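Local coordinates for protein chitinase (Paenibacillus sp. FPU-7, PDB 5GZT) that probably catalyses the random endo-hydrolysis of the beta-1,4 linkages between N-acetylglucosamine units in chitin and chitodextrins, at residues Gly205-Ala210 with Thr259-Val264; Gln276-Ser281 with Lys300-Tyr305; Pro284-Trp289 with Met621-Ser626. All blocks are in the same frame, centred on the assembly; numbering follows the deposited sequence.

Contact 1: residues Gly205-Ala210 with Thr259-Val264; sequences GWDNNA and TAKGSV
The packing of W206, D207 and N209 against T259, A260 and K261 is that of a loop packed against the end of a beta hairpin, at the far end of the mainly beta region that precedes the first family 18 barrel. Residues 205-210 link strand 197-203 to strand 210-215, while 259-264 end strand 251-261 and turn into strand 264-284. The turn is a tight beta hairpin: K261 N donates to V264 O, and a weak bond returns from V264 N to K261 O. T259 turns CG2 to the loop, with this methyl beside the backbone N and anti to the carbonyl carbon (chi1 of OG1 47°). CG2 meets three groups there: N209 O at 3.4 Å, A210 CB at 3.8 Å, and the rim of the W206 indole, where CZ3 lies 4.0 Å from T259 CG2, near the ring plane. The loop curls back over the same indole, whose face carries N208 N 3.5 Å above its centre, and Y226 packs edge-to-face with it. Further out, K261 CG packs on D207 CB, and D207 OD2 rests 3.2 Å from K261 CB. Their charged ends stay apart, D207 OD2 and K261 NZ being 5.6 Å from each other, which makes no salt bridge. G205 O lies beside K261 CD, and the lysine chain bends past it; the phi of G205 is positive, and a beta carbon there would press on K261 CE. The polar link is less certain. A260 N points at N209 OD1 over 3.1 Å with an angle of 142° at the hydrogen, but the modelled N209 OD1 also lies 2.6 Å from A260 O, an acceptor facing an acceptor, which leaves the assignment of that amide doubtful.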
loop_
_atom_site.group_PDB
_atom_site.type_symbol
_atom_site.label_atom_id
_atom_site.label_comp_id
_atom_site.label_asym_id
_atom_site.label_seq_id
_atom_site.Cartn_x
_atom_site.Cartn_y
_atom_site.Cartn_z
ATOM N N GLY B 205 -2.657 -0.962 40.338
ATOM C CA GLY B 205 -3.943 -1.383 40.889
ATOM C C GLY B 205 -4.614 -2.447 40.045
ATOM O O GLY B 205 -5.835 -2.393 39.807
ATOM N N TRP B 206 -3.814 -3.408 39.578
ATOM C CA TRP B 206 -4.341 -4.498 38.779
ATOM C C TRP B 206 -5.404 -5.200 39.617
ATOM O O TRP B 206 -5.068 -5.822 40.625
ATOM C CB TRP B 206 -3.239 -5.501 38.348
ATOM C CG TRP B 206 -3.800 -6.645 37.508
ATOM C CD1 TRP B 206 -3.742 -7.991 37.781
ATOM C CD2 TRP B 206 -4.552 -6.515 36.295
ATOM N NE1 TRP B 206 -4.402 -8.700 36.805
ATOM C CE2 TRP B 206 -4.895 -7.821 35.877
ATOM C CE3 TRP B 206 -4.952 -5.421 35.509
ATOM C CZ2 TRP B 206 -5.625 -8.061 34.707
ATOM C CZ3 TRP B 206 -5.681 -5.660 34.352
ATOM C CH2 TRP B 206 -6.011 -6.973 33.959
ATOM N N ASP B 207 -6.677 -5.053 39.240
ATOM C CA ASP B 207 -7.750 -5.791 39.907
ATOM C C ASP B 207 -8.414 -6.715 38.907
ATOM O O ASP B 207 -9.658 -6.788 38.814
ATOM C CB ASP B 207 -8.746 -4.834 40.597
ATOM C CG ASP B 207 -9.813 -5.558 41.483
ATOM O OD1 ASP B 207 -9.534 -6.651 42.038
ATOM O OD2 ASP B 207 -10.943 -5.018 41.603
ATOM N N ASN B 208 -7.571 -7.441 38.166
ATOM C CA ASN B 208 -8.051 -8.513 37.331
ATOM C C ASN B 208 -9.236 -8.050 36.441
ATOM O O ASN B 208 -10.248 -8.758 36.276
ATOM C CB ASN B 208 -8.444 -9.677 38.244
ATOM C CG ASN B 208 -8.506 -10.992 37.515
ATOM O OD1 ASN B 208 -9.596 -11.469 37.180
ATOM N ND2 ASN B 208 -7.337 -11.583 37.241
ATOM N N ASN B 209 -9.115 -6.832 35.909
ATOM C CA ASN B 209 -10.068 -6.328 34.930
ATOM C C ASN B 209 -9.463 -5.142 34.187
ATOM O O ASN B 209 -8.598 -4.387 34.716
ATOM C CB ASN B 209 -11.411 -5.925 35.551
ATOM C CG ASN B 209 -11.441 -4.463 35.967
ATOM O OD1 ASN B 209 -10.576 -3.997 36.716
ATOM N ND2 ASN B 209 -12.415 -3.724 35.457
ATOM N N ALA B 210 -9.945 -5.005 32.956
ATOM C CA ALA B 210 -9.604 -3.901 32.060
ATOM C C ALA B 210 -10.400 -4.056 30.784
ATOM O O ALA B 210 -10.865 -5.168 30.420
ATOM C CB ALA B 210 -8.112 -3.846 31.749
ATOM N N THR B 259 -8.407 0.350 33.278
ATOM C CA THR B 259 -8.656 -0.624 34.363
ATOM C C THR B 259 -9.756 -0.133 35.346
ATOM O O THR B 259 -10.226 1.009 35.267
ATOM C CB THR B 259 -7.352 -0.894 35.183
ATOM O OG1 THR B 259 -6.694 0.344 35.534
ATOM C CG2 THR B 259 -6.384 -1.772 34.390
ATOM N N ALA B 260 -10.164 -1.001 36.273
ATOM C CA ALA B 260 -10.998 -0.572 37.415
ATOM C C ALA B 260 -10.765 -1.451 38.644
ATOM O O ALA B 260 -9.941 -2.367 38.606
ATOM C CB ALA B 260 -12.476 -0.560 37.034
ATOM N N LYS B 261 -11.449 -1.112 39.740
ATOM C CA LYS B 261 -11.720 -2.034 40.860
ATOM C C LYS B 261 -13.153 -1.784 41.329
ATOM O O LYS B 261 -13.389 -0.831 42.080
ATOM C CB LYS B 261 -10.760 -1.841 42.042
ATOM C CG LYS B 261 -9.281 -1.834 41.701
ATOM C CD LYS B 261 -8.623 -0.464 41.793
ATOM C CE LYS B 261 -7.619 -0.377 42.931
ATOM N NZ LYS B 261 -8.135 -0.899 44.212
ATOM N N GLY B 262 -14.099 -2.611 40.861
ATOM C CA GLY B 262 -15.537 -2.464 41.162
ATOM C C GLY B 262 -15.982 -1.061 41.559
ATOM O O GLY B 262 -15.935 -0.721 42.735
ATOM N N SER B 263 -16.396 -0.257 40.576
ATOM C CA SER B 263 -16.752 1.180 40.737
ATOM C C SER B 263 -15.576 2.124 40.443
ATOM O O SER B 263 -15.653 2.879 39.469
ATOM C CB SER B 263 -17.393 1.518 42.098
ATOM O OG SER B 263 -18.059 2.767 42.054
ATOM N N VAL B 264 -14.505 2.086 41.256
ATOM C CA VAL B 264 -13.318 2.957 41.017
ATOM C C VAL B 264 -12.686 2.689 39.618
ATOM O O VAL B 264 -11.776 1.867 39.465
ATOM C CB VAL B 264 -12.258 2.975 42.190
ATOM C CG1 VAL B 264 -12.843 3.607 43.449
ATOM C CG2 VAL B 264 -11.682 1.606 42.538
#

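Contact 2: residues Gln276-Ser281 with Lys300-Tyr305; sequences QGKIVS and KFTHLY
Two rings of residues 300-305, in the (beta/alpha)8 (TIM) barrel of a family 18 glycosidase, each carry a carbon of 276-281 on one face: V280 CG1 lies over the centre of the Y305 ring, 3.6 Å from its centroid, and S281 CB lies over the F301 ring, displaced toward its rim. Both are CH-pi contacts. Y625 meets F301 edge-to-face, and Y282 does the same with Y305. The imidazole of H303 has K278 CD and V280 CG2 approaching obliquely. Strands 278-281 and 303-305 are parallel neighbours in the barrel, inclined at 25°. V280 and H303 share one face, where H303 NE2 reaches E452 and Y305 OH reaches Y478; S281 and L304 share the other. The ladder runs from S281 N to H303 O (2.9 Å) and from Y305 N to S281 O (2.9 Å). At its start I279 O takes two donors, T302 N on a lone pair in the carbonyl plane and H303 N tilted from that plane. Not every polar group finds a mate: S281 OG, buried beside F301, has no hydrogen-bonding partner in the model. T302 does the reverse. Its chi1 of 64° sets OG1 between the backbone N and carbonyl carbon, facing strand 278-281, where I279 N donates to it over 2.9 Å at 164°. The same T302 OG1 hydrogen-bonds H303 ND1 at 2.8 Å, in the plane of the imidazole.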
loop_
_atom_site.group_PDB
_atom_site.type_symbol
_atom_site.label_atom_id
_atom_site.label_comp_id
_atom_site.label_asym_id
_atom_site.label_seq_id
_atom_site.Cartn_x
_atom_site.Cartn_y
_atom_site.Cartn_z
ATOM N N GLN B 276 1.026 -3.866 10.241
ATOM C CA GLN B 276 1.833 -4.086 9.041
ATOM C C GLN B 276 0.915 -4.382 7.825
ATOM O O GLN B 276 -0.263 -4.669 7.964
ATOM C CB GLN B 276 2.801 -5.261 9.249
ATOM C CG GLN B 276 3.942 -5.015 10.211
ATOM C CD GLN B 276 4.822 -6.273 10.371
ATOM O OE1 GLN B 276 4.777 -7.197 9.548
ATOM N NE2 GLN B 276 5.628 -6.310 11.428
ATOM N N GLY B 277 1.493 -4.345 6.632
ATOM C CA GLY B 277 0.792 -4.775 5.426
ATOM C C GLY B 277 0.232 -3.676 4.530
ATOM O O GLY B 277 -0.523 -3.951 3.595
ATOM N N LYS B 278 0.649 -2.456 4.706
ATOM C CA LYS B 278 0.151 -1.426 3.801
ATOM C C LYS B 278 0.784 -1.574 2.396
ATOM O O LYS B 278 1.986 -1.907 2.257
ATOM C CB LYS B 278 0.478 -0.030 4.307
ATOM C CG LYS B 278 -0.348 0.463 5.476
ATOM C CD LYS B 278 -0.121 1.977 5.643
ATOM C CE LYS B 278 1.216 2.363 6.237
ATOM N NZ LYS B 278 1.046 2.202 7.723
ATOM N N ILE B 279 -0.022 -1.308 1.376
ATOM C CA ILE B 279 0.473 -1.221 -0.015
ATOM C C ILE B 279 0.015 0.083 -0.561
ATOM O O ILE B 279 -1.162 0.286 -0.724
ATOM C CB ILE B 279 0.014 -2.373 -0.875
ATOM C CG1 ILE B 279 0.528 -3.713 -0.295
ATOM C CG2 ILE B 279 0.570 -2.161 -2.284
ATOM C CD1 ILE B 279 -0.127 -4.916 -0.935
ATOM N N VAL B 280 0.942 1.019 -0.691
ATOM C CA VAL B 280 0.672 2.338 -1.206
ATOM C C VAL B 280 0.948 2.371 -2.720
ATOM O O VAL B 280 2.089 2.301 -3.135
ATOM C CB VAL B 280 1.527 3.389 -0.524
ATOM C CG1 VAL B 280 1.408 4.734 -1.229
ATOM C CG2 VAL B 280 1.048 3.540 0.925
ATOM N N SER B 281 -0.121 2.414 -3.490
ATOM C CA SER B 281 -0.086 2.549 -4.950
ATOM C C SER B 281 -0.210 4.002 -5.415
ATOM O O SER B 281 -1.256 4.600 -5.254
ATOM C CB SER B 281 -1.177 1.664 -5.572
ATOM O OG SER B 281 -1.332 1.902 -6.985
ATOM N N LYS B 300 -5.753 -5.193 -4.744
ATOM C CA LYS B 300 -4.334 -5.524 -4.534
ATOM C C LYS B 300 -3.509 -4.479 -3.782
ATOM O O LYS B 300 -2.268 -4.621 -3.622
ATOM C CB LYS B 300 -3.728 -5.785 -5.879
ATOM C CG LYS B 300 -4.497 -6.782 -6.709
ATOM C CD LYS B 300 -4.548 -8.120 -6.011
ATOM C CE LYS B 300 -5.448 -9.057 -6.790
ATOM N NZ LYS B 300 -4.904 -10.390 -6.548
ATOM N N PHE B 301 -4.177 -3.444 -3.292
ATOM C CA PHE B 301 -3.457 -2.478 -2.514
ATOM C C PHE B 301 -4.364 -1.917 -1.463
ATOM O O PHE B 301 -5.564 -2.120 -1.525
ATOM C CB PHE B 301 -2.834 -1.377 -3.382
ATOM C CG PHE B 301 -3.757 -0.709 -4.374
ATOM C CD1 PHE B 301 -4.684 0.251 -3.975
ATOM C CD2 PHE B 301 -3.589 -0.915 -5.740
ATOM C CE1 PHE B 301 -5.504 0.888 -4.923
ATOM C CE2 PHE B 301 -4.386 -0.319 -6.695
ATOM C CZ PHE B 301 -5.357 0.601 -6.300
ATOM N N THR B 302 -3.799 -1.204 -0.515
ATOM C CA THR B 302 -4.592 -0.692 0.609
ATOM C C THR B 302 -4.760 0.790 0.559
ATOM O O THR B 302 -5.742 1.328 1.149
ATOM C CB THR B 302 -3.974 -1.047 1.973
ATOM O OG1 THR B 302 -2.697 -0.414 2.098
ATOM C CG2 THR B 302 -3.821 -2.512 2.078
ATOM N N HIS B 303 -3.832 1.459 -0.105
ATOM C CA HIS B 303 -3.835 2.915 -0.225
ATOM C C HIS B 303 -3.558 3.310 -1.662
ATOM O O HIS B 303 -2.708 2.720 -2.304
ATOM C CB HIS B 303 -2.747 3.550 0.589
ATOM C CG HIS B 303 -2.931 3.471 2.069
ATOM N ND1 HIS B 303 -3.053 2.279 2.755
ATOM C CD2 HIS B 303 -2.910 4.445 3.015
ATOM C CE1 HIS B 303 -3.121 2.526 4.049
ATOM N NE2 HIS B 303 -3.087 3.831 4.229
ATOM N N LEU B 304 -4.222 4.353 -2.129
ATOM C CA LEU B 304 -4.063 4.891 -3.472
ATOM C C LEU B 304 -3.704 6.360 -3.271
ATOM O O LEU B 304 -4.418 7.080 -2.570
ATOM C CB LEU B 304 -5.332 4.589 -4.221
ATOM C CG LEU B 304 -5.952 5.242 -5.472
ATOM C CD1 LEU B 304 -5.018 6.202 -6.158
ATOM C CD2 LEU B 304 -6.605 4.201 -6.371
ATOM N N TYR B 305 -2.533 6.761 -3.745
ATOM C CA TYR B 305 -2.066 8.165 -3.670
ATOM C C TYR B 305 -2.278 8.814 -5.045
ATOM O O TYR B 305 -1.685 8.356 -6.093
ATOM C CB TYR B 305 -0.562 8.298 -3.331
ATOM C CG TYR B 305 -0.181 8.147 -1.903
ATOM C CD1 TYR B 305 -1.018 7.500 -0.998
ATOM C CD2 TYR B 305 1.020 8.674 -1.424
ATOM C CE1 TYR B 305 -0.669 7.408 0.327
ATOM C CE2 TYR B 305 1.365 8.571 -0.098
ATOM C CZ TYR B 305 0.503 7.964 0.771
ATOM O OH TYR B 305 0.795 7.777 2.119
#

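Contact 3: residues Pro284-Trp289 with Met621-Ser626; sequences PAWVDW and MYWEYS
P284 and W286 meet E624 and W623 where two strands of the TIM barrel run out into their C-terminal loops, the end at which this fold carries its active site. Van der Waals contact comes first. The side chains of P284 and E624 cross at about a right angle, P284 CD 3.4 Å from E624 OE2. The two indoles of W286 and W623 meet through their benzo rings, CZ2 to CZ2 at 4.0 Å; W623 comes to the edge of W286, one face of which P284 CB covers. On the other flank S626 CB touches the edge of W289, and V287 CG1 lies over the centre of one W289 face. Hydrogen bonds within each segment follow. W289 NE1 donates to P284 O (3.0 Å), tying the indole back to the first residue of the type I turn P284-V287. E624 OE2 accepts both S626 OG (2.6 Å, on the syn lone pair) and S626 N (2.8 Å, nearly in line with the C-O bond). A water supplies the polar bridge, accepting from W286 NE1 (3.0 Å) and donating to E624 OE1 (2.9 Å). Were E624 replaced by an alanine, S626 N and OG would probably both lose the acceptor they share, and the bridging water its bond to this segment. The W623-E624 peptide bond is cis, a feature of the tryptophan ending the eighth strand in related chitinases, so W623 probably floors the substrate-binding cleft here too. The two oxygens of E624 thus divide their work: OE2 holds S626 in its own loop, and OE1 reaches W286 through water.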
loop_
_atom_site.group_PDB
_atom_site.type_symbol
_atom_site.label_atom_id
_atom_site.label_comp_id
_atom_site.label_asym_id
_atom_site.label_seq_id
_atom_site.Cartn_x
_atom_site.Cartn_y
_atom_site.Cartn_z
ATOM N N PRO B 284 -0.996 8.196 -11.282
ATOM C CA PRO B 284 -0.671 9.465 -11.849
ATOM C C PRO B 284 -1.933 10.234 -12.275
ATOM O O PRO B 284 -2.863 9.656 -12.837
ATOM C CB PRO B 284 0.100 9.093 -13.119
ATOM C CG PRO B 284 -0.440 7.792 -13.502
ATOM C CD PRO B 284 -0.721 7.089 -12.210
ATOM N N ALA B 285 -1.871 11.528 -12.095
ATOM C CA ALA B 285 -2.996 12.411 -12.376
ATOM C C ALA B 285 -3.196 12.613 -13.853
ATOM O O ALA B 285 -4.281 12.994 -14.272
ATOM C CB ALA B 285 -2.771 13.757 -11.706
ATOM N N TRP B 286 -2.176 12.308 -14.629
ATOM C CA TRP B 286 -2.116 12.668 -16.048
ATOM C C TRP B 286 -2.599 11.545 -16.921
ATOM O O TRP B 286 -2.481 11.633 -18.109
ATOM C CB TRP B 286 -0.682 13.109 -16.445
ATOM C CG TRP B 286 0.461 12.295 -15.890
ATOM C CD1 TRP B 286 0.977 11.129 -16.398
ATOM C CD2 TRP B 286 1.248 12.594 -14.729
ATOM N NE1 TRP B 286 2.048 10.692 -15.618
ATOM C CE2 TRP B 286 2.188 11.538 -14.566
ATOM C CE3 TRP B 286 1.210 13.617 -13.778
ATOM C CZ2 TRP B 286 3.137 11.528 -13.542
ATOM C CZ3 TRP B 286 2.099 13.590 -12.741
ATOM C CH2 TRP B 286 3.064 12.563 -12.626
ATOM N N VAL B 287 -3.045 10.439 -16.343
ATOM C CA VAL B 287 -3.820 9.468 -17.092
ATOM C C VAL B 287 -5.288 9.847 -16.885
ATOM O O VAL B 287 -5.720 10.284 -15.752
ATOM C CB VAL B 287 -3.510 8.021 -16.600
ATOM C CG1 VAL B 287 -4.430 6.968 -17.216
ATOM C CG2 VAL B 287 -2.052 7.695 -16.877
ATOM N N ASP B 288 -6.055 9.656 -17.947
ATOM C CA ASP B 288 -7.486 9.888 -17.887
ATOM C C ASP B 288 -8.129 8.642 -17.434
ATOM O O ASP B 288 -8.353 7.732 -18.213
ATOM C CB ASP B 288 -8.005 10.377 -19.245
ATOM C CG ASP B 288 -9.504 10.628 -19.259
ATOM O OD1 ASP B 288 -10.287 10.111 -18.413
ATOM O OD2 ASP B 288 -9.871 11.361 -20.150
ATOM N N TRP B 289 -8.387 8.561 -16.123
ATOM C CA TRP B 289 -8.806 7.322 -15.546
ATOM C C TRP B 289 -10.180 6.915 -15.971
ATOM O O TRP B 289 -10.469 5.716 -15.971
ATOM C CB TRP B 289 -8.639 7.302 -14.015
ATOM C CG TRP B 289 -7.202 7.197 -13.721
ATOM C CD1 TRP B 289 -6.385 8.160 -13.259
ATOM C CD2 TRP B 289 -6.385 6.063 -13.981
ATOM N NE1 TRP B 289 -5.098 7.711 -13.219
ATOM C CE2 TRP B 289 -5.070 6.414 -13.648
ATOM C CE3 TRP B 289 -6.649 4.772 -14.464
ATOM C CZ2 TRP B 289 -4.000 5.536 -13.772
ATOM C CZ3 TRP B 289 -5.595 3.878 -14.571
ATOM C CH2 TRP B 289 -4.265 4.272 -14.224
ATOM N N MET B 621 5.553 0.537 -0.848
ATOM C CA MET B 621 5.052 1.675 -1.669
ATOM C C MET B 621 5.643 1.532 -3.095
ATOM O O MET B 621 6.777 1.088 -3.217
ATOM C CB MET B 621 5.536 3.017 -1.104
ATOM C CG MET B 621 5.237 4.211 -1.996
ATOM S SD MET B 621 6.464 4.600 -3.226
ATOM C CE MET B 621 7.741 5.442 -2.267
ATOM N N TYR B 622 4.908 1.923 -4.133
ATOM C CA TYR B 622 5.474 1.925 -5.482
ATOM C C TYR B 622 4.986 3.032 -6.402
ATOM O O TYR B 622 3.840 3.451 -6.296
ATOM C CB TYR B 622 5.243 0.559 -6.114
ATOM C CG TYR B 622 3.810 0.015 -6.146
ATOM C CD1 TYR B 622 2.836 0.513 -7.023
ATOM C CD2 TYR B 622 3.452 -1.013 -5.349
ATOM C CE1 TYR B 622 1.501 -0.034 -7.045
ATOM C CE2 TYR B 622 2.204 -1.601 -5.412
ATOM C CZ TYR B 622 1.209 -1.095 -6.260
ATOM O OH TYR B 622 -0.037 -1.770 -6.229
ATOM N N TRP B 623 5.913 3.506 -7.244
ATOM C CA TRP B 623 5.699 4.489 -8.263
ATOM C C TRP B 623 5.886 3.798 -9.603
ATOM O O TRP B 623 6.985 3.276 -9.837
ATOM C CB TRP B 623 6.794 5.550 -8.195
ATOM C CG TRP B 623 6.626 6.555 -9.279
ATOM C CD1 TRP B 623 7.186 6.541 -10.527
ATOM C CD2 TRP B 623 5.824 7.711 -9.215
ATOM N NE1 TRP B 623 6.768 7.615 -11.238
ATOM C CE2 TRP B 623 5.916 8.353 -10.475
ATOM C CE3 TRP B 623 5.036 8.277 -8.236
ATOM C CZ2 TRP B 623 5.219 9.517 -10.773
ATOM C CZ3 TRP B 623 4.324 9.470 -8.545
ATOM C CH2 TRP B 623 4.456 10.084 -9.768
ATOM N N GLU B 624 4.886 3.738 -10.486
ATOM C CA GLU B 624 3.497 4.049 -10.215
ATOM C C GLU B 624 2.633 3.013 -10.956
ATOM O O GLU B 624 3.092 2.350 -11.903
ATOM C CB GLU B 624 3.121 5.519 -10.555
ATOM C CG GLU B 624 3.617 6.129 -11.882
ATOM C CD GLU B 624 2.705 5.841 -13.060
ATOM O OE1 GLU B 624 2.936 6.452 -14.075
ATOM O OE2 GLU B 624 1.807 4.973 -12.995
ATOM N N TYR B 625 1.421 2.842 -10.455
ATOM C CA TYR B 625 0.559 1.679 -10.792
ATOM C C TYR B 625 0.387 1.475 -12.285
ATOM O O TYR B 625 0.356 0.323 -12.719
ATOM C CB TYR B 625 -0.782 1.784 -10.092
ATOM C CG TYR B 625 -1.730 0.611 -10.278
ATOM C CD1 TYR B 625 -1.718 -0.456 -9.424
ATOM C CD2 TYR B 625 -2.665 0.589 -11.340
ATOM C CE1 TYR B 625 -2.518 -1.568 -9.633
ATOM C CE2 TYR B 625 -3.545 -0.476 -11.485
ATOM C CZ TYR B 625 -3.458 -1.548 -10.652
ATOM O OH TYR B 625 -4.287 -2.655 -10.786
ATOM N N SER B 626 0.309 2.563 -13.051
ATOM C CA SER B 626 -0.002 2.437 -14.498
ATOM C C SER B 626 1.125 1.880 -15.366
ATOM O O SER B 626 0.934 1.598 -16.566
ATOM C CB SER B 626 -0.458 3.793 -15.066
ATOM O OG SER B 626 0.602 4.745 -15.303
HETATM O O HOH W 1 2.694 7.951 -16.561
#

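Contacts 2 and 3 share the strand that runs through 264-284, and their centres lie 13 Å apart. That strand stands between 303-312 and 619-623, so contact 2 secures one of its neighbours while V280 O, 3.0 Å from Y622 N in a probable hydrogen bond, ties it to the other and helps close the barrel. Contact 3 follows at the C-terminal ends, on the side where the family's DxxDxDxE signature, which spans strand 403-407, probably carries the catalytic acid just beyond it. Contact 1 belongs to the preceding mainly beta region, its centre 39 Å from that of contact 2 and 52 Å from that of contact 3, joined to them through strand 264-284.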